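Local coordinates for axin interactor, dorsalization associated protein (Danio rerio, PDB 2QZQ), which acts as a ventralizing factor in the embryo by binding axin and disrupting its homodimerization, which inhibits axin-mediated JNK activation, at residues Q30-P34 against F90-P95. Sequence-based numbering, arbitrary orientation.
Sequences QCIDP and FKHYKP
The backbone N-H of Tyr93 donates to Ile32 O at 2.8 Å, an almost straight bond, 175° at the hydrogen, with the donor tilted 18° from the carbonyl plane. This one hydrogen bond between the two segments ties the loop that leads into strand 34-41 to strand 85-94; Lys60 also holds the loop, through Cys31 O. Past the corner at Asp33, the link weakens to a CA-H...O contact, Pro34 CA lying 3.3 Å from Lys91 O; beyond it Lys91 pairs through its backbone with Tyr35 of the neighbouring antiparallel strand. On the buried side, the CE1-CZ-CE2 end of the Phe90 ring reaches Cys31 and Pro34, with Cys31 CB at its edge, in plane. With CG anti to the backbone N (chi1 177°) the ring swings in toward 30-34, bringing CZ to 3.4 Å from Pro34 CB, while CE2 is 3.9 Å from Cys31 SG. The same sulfur sits over a face of the His92 imidazole. Ile65 of strand 64-72 packs on both Phe90 and Pro34. A serine in place of Phe90 would probably open a gap between Cys31 and Pro34 and leave the thiol without the Phe90 ring beside it. Toward the outside, Ile32 CG2 slants across Tyr93 at CD2, and Ile32 CG1 meets Pro95 CG. With one hydrogen bond and otherwise mainly apolar and sulfur-aromatic touches between the segments, this corner of the C-terminal C2-type domain probably relies on side-chain fit as much as on sheet hydrogen bonding.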
loop_
_atom_site.group_PDB
_atom_site.type_symbol
_atom_site.label_atom_id
_atom_site.label_comp_id
_atom_site.label_asym_id
_atom_site.label_seq_id
_atom_site.Cartn_x
_atom_site.Cartn_y
_atom_site.Cartn_z
ATOM N N GLN A 30 -5.853 -17.581 5.442
ATOM C CA GLN A 30 -4.727 -18.316 6.040
ATOM C C GLN A 30 -3.648 -17.416 6.620
ATOM O O GLN A 30 -2.792 -17.888 7.419
ATOM C CB GLN A 30 -4.061 -19.216 4.994
ATOM C CG GLN A 30 -5.008 -20.189 4.300
ATOM C CD GLN A 30 -4.282 -21.331 3.632
ATOM O OE1 GLN A 30 -3.160 -21.170 3.119
ATOM N NE2 GLN A 30 -4.914 -22.511 3.635
ATOM N N CYS A 31 -3.625 -16.157 6.172
ATOM C CA CYS A 31 -2.560 -15.240 6.515
ATOM C C CYS A 31 -2.742 -14.767 7.942
ATOM O O CYS A 31 -3.805 -14.270 8.319
ATOM C CB CYS A 31 -2.473 -14.037 5.528
ATOM S SG CYS A 31 -2.154 -14.544 3.831
ATOM N N ILE A 32 -1.696 -14.976 8.732
ATOM C CA ILE A 32 -1.702 -14.685 10.164
ATOM C C ILE A 32 -1.155 -13.288 10.462
ATOM O O ILE A 32 -0.079 -12.911 9.978
ATOM C CB ILE A 32 -0.859 -15.763 10.960
ATOM C CG1 ILE A 32 -1.335 -17.197 10.632
ATOM C CG2 ILE A 32 -0.897 -15.458 12.450
ATOM C CD1 ILE A 32 -2.835 -17.456 10.889
ATOM N N ASP A 33 -1.916 -12.521 11.240
ATOM C CA ASP A 33 -1.531 -11.166 11.674
ATOM C C ASP A 33 -1.138 -10.302 10.472
ATOM O O ASP A 33 -0.043 -9.730 10.426
ATOM C CB ASP A 33 -0.400 -11.212 12.702
ATOM C CG ASP A 33 -0.830 -11.877 14.010
ATOM O OD1 ASP A 33 -2.038 -11.996 14.251
ATOM O OD2 ASP A 33 0.061 -12.268 14.778
ATOM N N PRO A 34 -2.044 -10.214 9.497
ATOM C CA PRO A 34 -1.699 -9.482 8.265
ATOM C C PRO A 34 -1.661 -7.969 8.461
ATOM O O PRO A 34 -2.478 -7.396 9.205
ATOM C CB PRO A 34 -2.820 -9.874 7.302
ATOM C CG PRO A 34 -4.000 -10.141 8.194
ATOM C CD PRO A 34 -3.410 -10.779 9.460
ATOM N N PHE A 90 2.166 -6.207 1.498
ATOM C CA PHE A 90 1.348 -7.010 2.377
ATOM C C PHE A 90 2.264 -7.970 3.125
ATOM O O PHE A 90 3.008 -8.740 2.516
ATOM C CB PHE A 90 0.305 -7.770 1.587
ATOM C CG PHE A 90 -0.542 -8.692 2.428
ATOM C CD1 PHE A 90 -1.726 -8.251 2.974
ATOM C CD2 PHE A 90 -0.122 -10.009 2.674
ATOM C CE1 PHE A 90 -2.505 -9.124 3.758
ATOM C CE2 PHE A 90 -0.868 -10.865 3.434
ATOM C CZ PHE A 90 -2.077 -10.427 3.979
ATOM N N LYS A 91 2.220 -7.867 4.456
ATOM C CA LYS A 91 3.090 -8.650 5.329
ATOM C C LYS A 91 2.266 -9.490 6.287
ATOM O O LYS A 91 1.148 -9.123 6.654
ATOM C CB LYS A 91 4.003 -7.708 6.090
ATOM C CG LYS A 91 5.042 -6.999 5.161
ATOM C CD LYS A 91 5.913 -6.061 5.933
ATOM C CE LYS A 91 6.790 -5.232 5.029
ATOM N NZ LYS A 91 7.501 -4.193 5.841
ATOM N N HIS A 92 2.834 -10.623 6.708
ATOM C CA HIS A 92 2.118 -11.565 7.547
ATOM C C HIS A 92 3.137 -12.449 8.279
ATOM O O HIS A 92 4.321 -12.553 7.873
ATOM C CB HIS A 92 1.072 -12.379 6.745
ATOM C CG HIS A 92 1.667 -13.336 5.748
ATOM N ND1 HIS A 92 2.454 -12.926 4.689
ATOM C CD2 HIS A 92 1.611 -14.684 5.667
ATOM C CE1 HIS A 92 2.856 -13.981 4.005
ATOM N NE2 HIS A 92 2.351 -15.059 4.572
ATOM N N TYR A 93 2.658 -13.060 9.356
ATOM C CA TYR A 93 3.506 -13.896 10.214
ATOM C C TYR A 93 3.491 -15.321 9.696
ATOM O O TYR A 93 2.422 -15.907 9.575
ATOM C CB TYR A 93 2.944 -13.888 11.649
ATOM C CG TYR A 93 3.706 -14.811 12.590
ATOM C CD1 TYR A 93 4.972 -14.458 13.039
ATOM C CD2 TYR A 93 3.160 -16.031 13.002
ATOM C CE1 TYR A 93 5.700 -15.293 13.917
ATOM C CE2 TYR A 93 3.868 -16.867 13.880
ATOM C CZ TYR A 93 5.136 -16.497 14.321
ATOM O OH TYR A 93 5.860 -17.318 15.181
ATOM N N LYS A 94 4.670 -15.889 9.431
ATOM C CA LYS A 94 4.764 -17.281 8.942
ATOM C C LYS A 94 5.070 -18.207 10.123
ATOM O O LYS A 94 6.191 -18.179 10.670
ATOM C CB LYS A 94 5.843 -17.420 7.867
ATOM C CG LYS A 94 5.508 -16.704 6.558
ATOM C CD LYS A 94 6.610 -16.965 5.548
ATOM C CE LYS A 94 6.182 -17.942 4.445
ATOM N NZ LYS A 94 7.063 -17.730 3.232
ATOM N N PRO A 95 4.075 -19.005 10.551
ATOM C CA PRO A 95 4.265 -19.739 11.815
ATOM C C PRO A 95 5.352 -20.810 11.798
ATOM O O PRO A 95 5.904 -21.137 12.867
ATOM C CB PRO A 95 2.883 -20.384 12.061
ATOM C CG PRO A 95 1.949 -19.652 11.177
ATOM C CD PRO A 95 2.746 -19.256 9.977
#